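Local coordinates for protein uronate isomerase (Caulobacter crescentus, PDB 2Q01) that catalyses the interconversion of D-glucuronate and D-fructuronate, and of D-galacturonate and D-tagaturonate, in the pentose and glucuronate pathway, at residues R5-R13 with H121-F132; L383-D391 with T412-R420. All blocks are in the same frame, centred on the assembly; numbering follows the deposited sequence.

Contact 1: residues R5-R13 with H121-F132; sequences RPLSFHEDR and HVFSQVFGFTEF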
loop_
_atom_site.group_PDB
_atom_site.type_symbol
_atom_site.label_atom_id
_atom_site.label_comp_id
_atom_site.label_asym_id
_atom_site.label_seq_id
_atom_site.Cartn_x
_atom_site.Cartn_y
_atom_site.Cartn_z
ATOM N N ARG B 5 -28.302 -25.408 -11.458
ATOM C CA ARG B 5 -28.023 -24.015 -11.005
ATOM C C ARG B 5 -27.734 -23.097 -12.199
ATOM O O ARG B 5 -26.823 -23.379 -12.983
ATOM C CB ARG B 5 -26.851 -24.006 -10.028
ATOM C CG ARG B 5 -26.453 -22.623 -9.558
ATOM C CD ARG B 5 -25.005 -22.594 -9.144
ATOM N NE ARG B 5 -24.465 -21.239 -9.191
ATOM C CZ ARG B 5 -23.345 -20.860 -8.587
ATOM N NH1 ARG B 5 -22.640 -21.726 -7.874
ATOM N NH2 ARG B 5 -22.932 -19.607 -8.689
ATOM N N PRO B 6 -28.507 -21.997 -12.335
ATOM C CA PRO B 6 -28.441 -21.126 -13.516
ATOM C C PRO B 6 -27.218 -20.205 -13.586
ATOM O O PRO B 6 -26.700 -19.765 -12.553
ATOM C CB PRO B 6 -29.723 -20.293 -13.403
ATOM C CG PRO B 6 -30.011 -20.234 -11.949
ATOM C CD PRO B 6 -29.519 -21.528 -11.364
ATOM N N LEU B 7 -26.765 -19.925 -14.808
ATOM C CA LEU B 7 -25.728 -18.926 -15.030
ATOM C C LEU B 7 -26.411 -17.567 -15.086
ATOM O O LEU B 7 -27.004 -17.195 -16.099
ATOM C CB LEU B 7 -24.958 -19.190 -16.331
ATOM C CG LEU B 7 -23.451 -18.886 -16.429
ATOM C CD1 LEU B 7 -22.926 -19.269 -17.802
ATOM C CD2 LEU B 7 -23.080 -17.445 -16.122
ATOM N N SER B 8 -26.331 -16.840 -13.978
ATOM C CA SER B 8 -26.886 -15.501 -13.881
ATOM C C SER B 8 -25.767 -14.475 -14.058
ATOM O O SER B 8 -24.971 -14.239 -13.143
ATOM C CB SER B 8 -27.591 -15.319 -12.534
ATOM O OG SER B 8 -28.131 -14.016 -12.408
ATOM N N PHE B 9 -25.699 -13.885 -15.248
ATOM C CA PHE B 9 -24.702 -12.859 -15.531
ATOM C C PHE B 9 -25.376 -11.498 -15.687
ATOM O O PHE B 9 -25.910 -11.172 -16.758
ATOM C CB PHE B 9 -23.877 -13.224 -16.767
ATOM C CG PHE B 9 -22.447 -12.755 -16.698
ATOM C CD1 PHE B 9 -21.647 -13.064 -15.592
ATOM C CD2 PHE B 9 -21.896 -12.019 -17.739
ATOM C CE1 PHE B 9 -20.332 -12.637 -15.519
ATOM C CE2 PHE B 9 -20.576 -11.591 -17.678
ATOM C CZ PHE B 9 -19.790 -11.903 -16.565
ATOM N N HIS B 10 -25.333 -10.720 -14.604
ATOM C CA HIS B 10 -26.151 -9.515 -14.430
ATOM C C HIS B 10 -25.672 -8.335 -15.267
ATOM O O HIS B 10 -24.480 -8.195 -15.520
ATOM C CB HIS B 10 -26.174 -9.130 -12.953
ATOM C CG HIS B 10 -27.351 -8.292 -12.555
ATOM N ND1 HIS B 10 -27.343 -6.916 -12.621
ATOM C CD2 HIS B 10 -28.560 -8.636 -12.054
ATOM C CE1 HIS B 10 -28.501 -6.448 -12.189
ATOM N NE2 HIS B 10 -29.257 -7.472 -11.838
ATOM N N GLU B 11 -26.615 -7.490 -15.681
ATOM C CA GLU B 11 -26.334 -6.320 -16.523
ATOM C C GLU B 11 -25.532 -5.258 -15.786
ATOM O O GLU B 11 -24.797 -4.496 -16.407
ATOM C CB GLU B 11 -27.632 -5.662 -16.995
ATOM C CG GLU B 11 -28.600 -6.543 -17.763
ATOM C CD GLU B 11 -29.894 -5.812 -18.105
ATOM O OE1 GLU B 11 -30.659 -6.316 -18.954
ATOM O OE2 GLU B 11 -30.147 -4.731 -17.525
ATOM N N ASP B 12 -25.706 -5.202 -14.466
ATOM C CA ASP B 12 -25.120 -4.158 -13.631
ATOM C C ASP B 12 -23.912 -4.640 -12.841
ATOM O O ASP B 12 -23.609 -4.096 -11.783
ATOM C CB ASP B 12 -26.168 -3.608 -12.663
ATOM C CG ASP B 12 -27.211 -2.747 -13.347
ATOM O OD1 ASP B 12 -28.351 -2.716 -12.842
ATOM O OD2 ASP B 12 -26.899 -2.100 -14.373
ATOM N N ARG B 13 -23.235 -5.662 -13.353
ATOM C CA ARG B 13 -22.043 -6.207 -12.713
ATOM C C ARG B 13 -20.919 -5.170 -12.655
ATOM O O ARG B 13 -20.780 -4.338 -13.558
ATOM C CB ARG B 13 -21.575 -7.472 -13.441
ATOM C CG ARG B 13 -21.287 -7.264 -14.914
ATOM C CD ARG B 13 -20.925 -8.550 -15.623
ATOM N NE ARG B 13 -20.687 -8.329 -17.049
ATOM C CZ ARG B 13 -21.637 -8.297 -17.979
ATOM N NH1 ARG B 13 -22.910 -8.473 -17.650
ATOM N NH2 ARG B 13 -21.316 -8.087 -19.246
ATOM N N HIS B 121 -18.361 -14.570 -18.566
ATOM C CA HIS B 121 -18.622 -13.727 -19.731
ATOM C C HIS B 121 -18.489 -14.566 -21.001
ATOM O O HIS B 121 -19.352 -14.508 -21.870
ATOM C CB HIS B 121 -17.666 -12.527 -19.749
ATOM C CG HIS B 121 -17.917 -11.541 -20.854
ATOM N ND1 HIS B 121 -18.248 -10.225 -20.610
ATOM C CD2 HIS B 121 -17.843 -11.663 -22.202
ATOM C CE1 HIS B 121 -18.394 -9.587 -21.759
ATOM N NE2 HIS B 121 -18.157 -10.437 -22.741
ATOM N N VAL B 122 -17.422 -15.356 -21.094
ATOM C CA VAL B 122 -17.189 -16.223 -22.257
ATOM C C VAL B 122 -18.297 -17.278 -22.392
ATOM O O VAL B 122 -18.820 -17.500 -23.484
ATOM C CB VAL B 122 -15.788 -16.898 -22.200
ATOM C CG1 VAL B 122 -15.587 -17.857 -23.364
ATOM C CG2 VAL B 122 -14.695 -15.849 -22.221
ATOM N N PHE B 123 -18.669 -17.893 -21.272
ATOM C CA PHE B 123 -19.687 -18.939 -21.260
ATOM C C PHE B 123 -21.061 -18.418 -21.655
ATOM O O PHE B 123 -21.752 -19.052 -22.444
ATOM C CB PHE B 123 -19.777 -19.613 -19.886
ATOM C CG PHE B 123 -18.563 -20.419 -19.510
ATOM C CD1 PHE B 123 -18.248 -20.619 -18.171
ATOM C CD2 PHE B 123 -17.741 -20.981 -20.480
ATOM C CE1 PHE B 123 -17.132 -21.367 -17.802
ATOM C CE2 PHE B 123 -16.623 -21.726 -20.121
ATOM C CZ PHE B 123 -16.320 -21.920 -18.780
ATOM N N SER B 124 -21.441 -17.260 -21.119
ATOM C CA SER B 124 -22.781 -16.710 -21.327
ATOM C C SER B 124 -22.929 -15.843 -22.576
ATOM O O SER B 124 -23.980 -15.874 -23.218
ATOM C CB SER B 124 -23.248 -15.930 -20.099
ATOM O OG SER B 124 -22.482 -14.755 -19.926
ATOM N N GLN B 125 -21.896 -15.072 -22.914
ATOM C CA GLN B 125 -21.973 -14.155 -24.058
ATOM C C GLN B 125 -21.420 -14.737 -25.359
ATOM O O GLN B 125 -21.956 -14.467 -26.431
ATOM C CB GLN B 125 -21.278 -12.817 -23.761
ATOM C CG GLN B 125 -21.694 -12.136 -22.461
ATOM C CD GLN B 125 -23.125 -11.653 -22.484
ATOM O OE1 GLN B 125 -23.906 -11.965 -21.587
ATOM N NE2 GLN B 125 -23.480 -10.891 -23.514
ATOM N N VAL B 126 -20.342 -15.513 -25.275
ATOM C CA VAL B 126 -19.709 -16.054 -26.482
ATOM C C VAL B 126 -20.362 -17.380 -26.889
ATOM O O VAL B 126 -20.627 -17.604 -28.068
ATOM C CB VAL B 126 -18.151 -16.179 -26.342
ATOM C CG1 VAL B 126 -17.502 -16.605 -27.650
ATOM C CG2 VAL B 126 -17.545 -14.867 -25.880
ATOM N N PHE B 127 -20.647 -18.238 -25.911
ATOM C CA PHE B 127 -21.228 -19.552 -26.195
ATOM C C PHE B 127 -22.722 -19.667 -25.926
ATOM O O PHE B 127 -23.382 -20.551 -26.470
ATOM C CB PHE B 127 -20.494 -20.645 -25.425
ATOM C CG PHE B 127 -19.092 -20.866 -25.884
ATOM C CD1 PHE B 127 -18.025 -20.540 -25.063
ATOM C CD2 PHE B 127 -18.834 -21.390 -27.147
ATOM C CE1 PHE B 127 -16.721 -20.737 -25.488
ATOM C CE2 PHE B 127 -17.527 -21.592 -27.579
ATOM C CZ PHE B 127 -16.474 -21.263 -26.752
ATOM N N GLY B 128 -23.254 -18.784 -25.087
ATOM C CA GLY B 128 -24.679 -18.783 -24.780
ATOM C C GLY B 128 -25.112 -19.915 -23.867
ATOM O O GLY B 128 -26.203 -20.458 -24.031
ATOM N N PHE B 129 -24.257 -20.273 -22.911
ATOM C CA PHE B 129 -24.611 -21.240 -21.870
ATOM C C PHE B 129 -25.616 -20.644 -20.896
ATOM O O PHE B 129 -25.632 -19.432 -20.674
ATOM C CB PHE B 129 -23.373 -21.713 -21.106
ATOM C CG PHE B 129 -22.598 -22.785 -21.809
ATOM C CD1 PHE B 129 -21.443 -22.478 -22.508
ATOM C CD2 PHE B 129 -23.022 -24.108 -21.770
ATOM C CE1 PHE B 129 -20.719 -23.467 -23.165
ATOM C CE2 PHE B 129 -22.306 -25.104 -22.425
ATOM C CZ PHE B 129 -21.151 -24.779 -23.125
ATOM N N THR B 130 -26.451 -21.502 -20.317
ATOM C CA THR B 130 -27.508 -21.049 -19.421
ATOM C C THR B 130 -27.384 -21.638 -18.013
ATOM O O THR B 130 -28.018 -21.153 -17.074
ATOM C CB THR B 130 -28.919 -21.296 -20.025
ATOM O OG1 THR B 130 -29.915 -20.790 -19.130
ATOM C CG2 THR B 130 -29.175 -22.782 -20.281
ATOM N N GLU B 131 -26.558 -22.671 -17.873
ATOM C CA GLU B 131 -26.298 -23.285 -16.569
ATOM C C GLU B 131 -24.852 -23.047 -16.132
ATOM O O GLU B 131 -23.958 -22.931 -16.967
ATOM C CB GLU B 131 -26.595 -24.785 -16.613
ATOM C CG GLU B 131 -28.054 -25.134 -16.885
ATOM C CD GLU B 131 -28.218 -26.457 -17.619
ATOM O OE1 GLU B 131 -27.362 -27.356 -17.456
ATOM O OE2 GLU B 131 -29.211 -26.599 -18.364
ATOM N N PHE B 132 -24.643 -22.971 -14.819
ATOM C CA PHE B 132 -23.325 -22.735 -14.237
ATOM C C PHE B 132 -22.492 -24.009 -14.284
ATOM O O PHE B 132 -23.013 -25.108 -14.062
ATOM C CB PHE B 132 -23.475 -22.271 -12.788
ATOM C CG PHE B 132 -22.300 -21.492 -12.266
ATOM C CD1 PHE B 132 -22.258 -20.108 -12.394
ATOM C CD2 PHE B 132 -21.245 -22.137 -11.625
ATOM C CE1 PHE B 132 -21.177 -19.379 -11.908
ATOM C CE2 PHE B 132 -20.157 -21.417 -11.137
ATOM C CZ PHE B 132 -20.124 -20.036 -11.279
HETATM O O HOH W 1 -17.836 -8.505 -17.820
#
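The guanidinium of Arg-5 lies flat over one face of the Phe-132 ring, the planes 9° apart and CZ 3.8 Å from the ring centroid, which meets the geometry of a cation-pi stack. Both side chains leave the backbone with CG trans to N (chi1 177° for Arg-5, -157° for Phe-132) and run side by side in the same direction, NH2 ending above the ring centre. Asp-450 and Glu-453 of the second subunit form salt bridges with that NH2, so the stack belongs to the subunit interface. With an alanine in place of Phe-132 the flat surface against the guanidinium is gone, and the group would probably be freer to turn away from those two carboxylates.

Next to the stack, two nearly straight backbone bonds join the segments at a single beta bridge between Pro-6 and Glu-131: Phe-132 N to Arg-5 O, 2.9 Å, and Leu-7 N to Thr-130 O, 2.9 Å. Leu-7 CD1 packs 3.8 Å from Phe-123 CB, near the end of the helix. Farther along, the Phe-9 ring lays a face over the backbone of His-121, CE2 3.5 Å from His-121 CA, while Arg-13 covers part of the ring with its CD and guanidinium. A water accepts from Arg-13 NE at 3.0 Å and reaches His-121 ND1 only weakly.

The N-terminal arm thus runs along the C-terminal end of helix 114-126, with Tyr-141 of helix 138-149 beside Leu-7 and Asp-430 of helix 425-445 salt-bridged to Arg-13.

Contact 2: residues L383-D391 with T412-R420; sequences LGPSWWFHD and TVGFNDDTR
Asp-418 OD2 sits at the edge of the Trp-387 ring, near its plane, while CE3 of Trp-388 lies over the rim of one face, 3.3 Å above the plane of the Trp-387 ring. At the edge, NE1 of Trp-387 gives a weak, bent bond to Asp-418 OD2 (3.0 Å, 124° at the hydrogen), with ring and carboxylate planes turned 53° apart. A chi1 of 167°, CG trans to N, swings the indole across to that carboxylate. The Phe-415 ring likewise takes a carboxylate oxygen at its edge: Asp-391 OD1 lies in plane, 3.4 Å from Phe-415 CE1.

The family belongs to the TIM-barrel clan. Strand 381-383 is an edge strand, beside 357-359, of one parallel sheet; the first segment starts at its last residue, Leu-383, and the second is the loop that follows helix 393-407. Where they separate, water 2 takes the N-H of Val-413 (N to water O 2.7 Å), which bonds only weakly to Leu-383 O, and bridges it to that oxygen and to Gly-414 O. Pro-385 presses its ring on the facing residues Gly-414 to Asn-416, CB 3.3 Å from Gly-414 O and CG 3.4 Å from Asn-416 OD1. Water 5 donates to Asp-417 O at 2.8 Å, and Asp-417 OD1 hydrogen-bonds to Ser-39 OG, on strand 37-39.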
loop_
_atom_site.group_PDB
_atom_site.type_symbol
_atom_site.label_atom_id
_atom_site.label_comp_id
_atom_site.label_asym_id
_atom_site.label_seq_id
_atom_site.Cartn_x
_atom_site.Cartn_y
_atom_site.Cartn_z
ATOM N N LEU B 383 1.513 6.453 -17.862
ATOM C CA LEU B 383 1.249 5.289 -17.021
ATOM C C LEU B 383 0.400 4.249 -17.707
ATOM O O LEU B 383 -0.642 4.559 -18.269
ATOM C CB LEU B 383 0.610 5.693 -15.696
ATOM C CG LEU B 383 1.540 6.471 -14.771
ATOM C CD1 LEU B 383 0.924 6.629 -13.418
ATOM C CD2 LEU B 383 2.911 5.804 -14.668
ATOM N N GLY B 384 0.867 3.009 -17.662
ATOM C CA GLY B 384 0.117 1.891 -18.205
ATOM C C GLY B 384 -0.893 1.443 -17.181
ATOM O O GLY B 384 -0.757 1.775 -16.005
ATOM N N PRO B 385 -1.918 0.690 -17.614
ATOM C CA PRO B 385 -2.922 0.202 -16.671
ATOM C C PRO B 385 -2.344 -0.815 -15.698
ATOM O O PRO B 385 -1.219 -1.292 -15.890
ATOM C CB PRO B 385 -3.956 -0.473 -17.576
ATOM C CG PRO B 385 -3.205 -0.842 -18.800
ATOM C CD PRO B 385 -2.213 0.262 -18.996
ATOM N N SER B 386 -3.110 -1.127 -14.658
ATOM C CA SER B 386 -2.728 -2.161 -13.715
ATOM C C SER B 386 -2.529 -3.485 -14.451
ATOM O O SER B 386 -3.322 -3.857 -15.318
ATOM C CB SER B 386 -3.751 -2.281 -12.592
ATOM O OG SER B 386 -5.061 -2.385 -13.114
ATOM N N TRP B 387 -1.444 -4.173 -14.111
ATOM C CA TRP B 387 -0.930 -5.253 -14.933
ATOM C C TRP B 387 -0.935 -6.592 -14.179
ATOM O O TRP B 387 -0.742 -6.631 -12.959
ATOM C CB TRP B 387 0.463 -4.835 -15.456
ATOM C CG TRP B 387 1.329 -5.899 -16.090
ATOM C CD1 TRP B 387 0.949 -6.853 -16.990
ATOM C CD2 TRP B 387 2.740 -6.076 -15.894
ATOM N NE1 TRP B 387 2.022 -7.635 -17.336
ATOM C CE2 TRP B 387 3.137 -7.177 -16.684
ATOM C CE3 TRP B 387 3.707 -5.412 -15.125
ATOM C CZ2 TRP B 387 4.461 -7.634 -16.724
ATOM C CZ3 TRP B 387 5.023 -5.872 -15.159
ATOM C CH2 TRP B 387 5.383 -6.976 -15.950
ATOM N N TRP B 388 -1.224 -7.663 -14.920
ATOM C CA TRP B 388 -1.081 -9.055 -14.472
ATOM C C TRP B 388 -2.045 -9.439 -13.352
ATOM O O TRP B 388 -3.225 -9.694 -13.596
ATOM C CB TRP B 388 0.364 -9.336 -14.052
ATOM C CG TRP B 388 0.839 -10.740 -14.228
ATOM C CD1 TRP B 388 0.131 -11.893 -14.027
ATOM C CD2 TRP B 388 2.158 -11.140 -14.604
ATOM N NE1 TRP B 388 0.925 -12.985 -14.277
ATOM C CE2 TRP B 388 2.176 -12.550 -14.628
ATOM C CE3 TRP B 388 3.328 -10.440 -14.926
ATOM C CZ2 TRP B 388 3.321 -13.277 -14.969
ATOM C CZ3 TRP B 388 4.463 -11.160 -15.263
ATOM C CH2 TRP B 388 4.451 -12.566 -15.282
ATOM N N PHE B 389 -1.524 -9.484 -12.130
ATOM C CA PHE B 389 -2.300 -9.844 -10.948
ATOM C C PHE B 389 -3.234 -8.710 -10.537
ATOM O O PHE B 389 -4.240 -8.938 -9.859
ATOM C CB PHE B 389 -1.364 -10.190 -9.782
ATOM C CG PHE B 389 -0.408 -11.309 -10.082
ATOM C CD1 PHE B 389 0.908 -11.044 -10.456
ATOM C CD2 PHE B 389 -0.825 -12.633 -9.999
ATOM C CE1 PHE B 389 1.783 -12.081 -10.740
ATOM C CE2 PHE B 389 0.048 -13.677 -10.277
ATOM C CZ PHE B 389 1.354 -13.403 -10.644
ATOM N N HIS B 390 -2.880 -7.492 -10.947
ATOM C CA HIS B 390 -3.643 -6.293 -10.613
ATOM C C HIS B 390 -4.585 -5.887 -11.745
ATOM O O HIS B 390 -5.288 -4.889 -11.654
ATOM C CB HIS B 390 -2.696 -5.155 -10.245
ATOM C CG HIS B 390 -1.562 -5.577 -9.362
ATOM N ND1 HIS B 390 -1.751 -6.061 -8.086
ATOM C CD2 HIS B 390 -0.224 -5.589 -9.574
ATOM C CE1 HIS B 390 -0.580 -6.354 -7.550
ATOM N NE2 HIS B 390 0.362 -6.075 -8.431
ATOM N N ASP B 391 -4.589 -6.681 -12.808
ATOM C CA ASP B 391 -5.563 -6.564 -13.885
ATOM C C ASP B 391 -6.855 -7.261 -13.414
ATOM O O ASP B 391 -7.099 -8.444 -13.694
ATOM C CB ASP B 391 -4.968 -7.181 -15.161
ATOM C CG ASP B 391 -5.972 -7.320 -16.292
ATOM O OD1 ASP B 391 -6.859 -6.453 -16.451
ATOM O OD2 ASP B 391 -5.858 -8.319 -17.034
ATOM N N THR B 412 -2.295 8.808 -18.561
ATOM C CA THR B 412 -2.500 7.361 -18.623
ATOM C C THR B 412 -2.808 6.955 -20.075
ATOM O O THR B 412 -3.025 7.818 -20.929
ATOM C CB THR B 412 -3.595 6.866 -17.625
ATOM O OG1 THR B 412 -4.900 7.236 -18.093
ATOM C CG2 THR B 412 -3.361 7.431 -16.208
ATOM N N VAL B 413 -2.798 5.654 -20.362
ATOM C CA VAL B 413 -2.908 5.171 -21.749
ATOM C C VAL B 413 -4.139 4.286 -22.005
ATOM O O VAL B 413 -4.254 3.654 -23.058
ATOM C CB VAL B 413 -1.606 4.435 -22.219
ATOM C CG1 VAL B 413 -0.405 5.325 -22.076
ATOM C CG2 VAL B 413 -1.383 3.131 -21.452
ATOM N N GLY B 414 -5.059 4.247 -21.047
ATOM C CA GLY B 414 -6.218 3.373 -21.151
ATOM C C GLY B 414 -5.916 1.950 -20.716
ATOM O O GLY B 414 -5.225 1.727 -19.723
ATOM N N PHE B 415 -6.428 0.984 -21.471
ATOM C CA PHE B 415 -6.386 -0.420 -21.077
ATOM C C PHE B 415 -5.777 -1.301 -22.163
ATOM O O PHE B 415 -6.036 -1.107 -23.350
ATOM C CB PHE B 415 -7.810 -0.900 -20.720
ATOM C CG PHE B 415 -7.910 -2.375 -20.419
ATOM C CD1 PHE B 415 -7.521 -2.875 -19.180
ATOM C CD2 PHE B 415 -8.409 -3.266 -21.372
ATOM C CE1 PHE B 415 -7.610 -4.243 -18.907
ATOM C CE2 PHE B 415 -8.498 -4.635 -21.103
ATOM C CZ PHE B 415 -8.105 -5.119 -19.871
ATOM N N ASN B 416 -4.957 -2.259 -21.741
ATOM C CA ASN B 416 -4.563 -3.376 -22.592
ATOM C C ASN B 416 -4.862 -4.695 -21.883
ATOM O O ASN B 416 -4.754 -4.784 -20.663
ATOM C CB ASN B 416 -3.096 -3.268 -23.043
ATOM C CG ASN B 416 -2.106 -3.356 -21.895
ATOM O OD1 ASN B 416 -1.660 -2.339 -21.369
ATOM N ND2 ASN B 416 -1.740 -4.573 -21.518
ATOM N N ASP B 417 -5.251 -5.713 -22.642
ATOM C CA ASP B 417 -5.684 -6.971 -22.045
ATOM C C ASP B 417 -4.529 -7.878 -21.629
ATOM O O ASP B 417 -4.663 -8.632 -20.659
ATOM C CB ASP B 417 -6.656 -7.713 -22.968
ATOM C CG ASP B 417 -6.147 -7.825 -24.392
ATOM O OD1 ASP B 417 -6.759 -7.203 -25.282
ATOM O OD2 ASP B 417 -5.143 -8.532 -24.627
ATOM N N ASP B 418 -3.423 -7.805 -22.380
ATOM C CA ASP B 418 -2.176 -8.551 -22.119
ATOM C C ASP B 418 -2.392 -10.062 -21.918
ATOM O O ASP B 418 -1.904 -10.659 -20.952
ATOM C CB ASP B 418 -1.413 -7.928 -20.937
ATOM C CG ASP B 418 0.032 -8.405 -20.841
ATOM O OD1 ASP B 418 0.694 -8.557 -21.887
ATOM O OD2 ASP B 418 0.502 -8.634 -19.705
ATOM N N THR B 419 -3.130 -10.675 -22.837
ATOM C CA THR B 419 -3.516 -12.076 -22.679
ATOM C C THR B 419 -3.231 -12.918 -23.926
ATOM O O THR B 419 -3.143 -12.393 -25.040
ATOM C CB THR B 419 -5.009 -12.208 -22.229
ATOM O OG1 THR B 419 -5.329 -13.584 -21.969
ATOM C CG2 THR B 419 -5.967 -11.636 -23.282
ATOM N N ARG B 420 -3.058 -14.221 -23.717
ATOM C CA ARG B 420 -2.984 -15.178 -24.817
ATOM C C ARG B 420 -4.389 -15.712 -25.145
ATOM O O ARG B 420 -4.679 -16.049 -26.297
ATOM C CB ARG B 420 -2.008 -16.318 -24.489
ATOM C CG ARG B 420 -1.714 -17.246 -25.666
ATOM C CD ARG B 420 -0.377 -17.968 -25.554
ATOM N NE ARG B 420 -0.155 -18.850 -26.705
ATOM C CZ ARG B 420 0.395 -18.473 -27.861
ATOM N NH1 ARG B 420 0.543 -19.357 -28.840
ATOM N NH2 ARG B 420 0.798 -17.220 -28.048
HETATM O O HOH W 2 -3.344 3.604 -18.658
HETATM O O HOH W 3 -3.993 -4.805 -18.267
HETATM O O HOH W 4 -1.396 -3.933 -18.201
HETATM O O HOH W 5 -6.981 -8.128 -19.159
#

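Contact 1 closes before contact 2 opens along the chain, and their centres lie 24 Å apart, with nearest atoms about 10 Å from each other and no touch. Contact 2 is buried, about 6 Å from the centre of the chain, at the end of strand 381-383; contact 1 is partly buried, about 25 Å out, where the N-terminal arm meets helix 114-126. Helix 425-445 is their common neighbour: Ala-427 packs on His-121 of contact 1, and His-429 meets Phe-415 of contact 2 edge-to-face. Both also touch the second subunit, so the assembly interface reaches from the peripheral arm to the loop 383-391 near the centre of the chain.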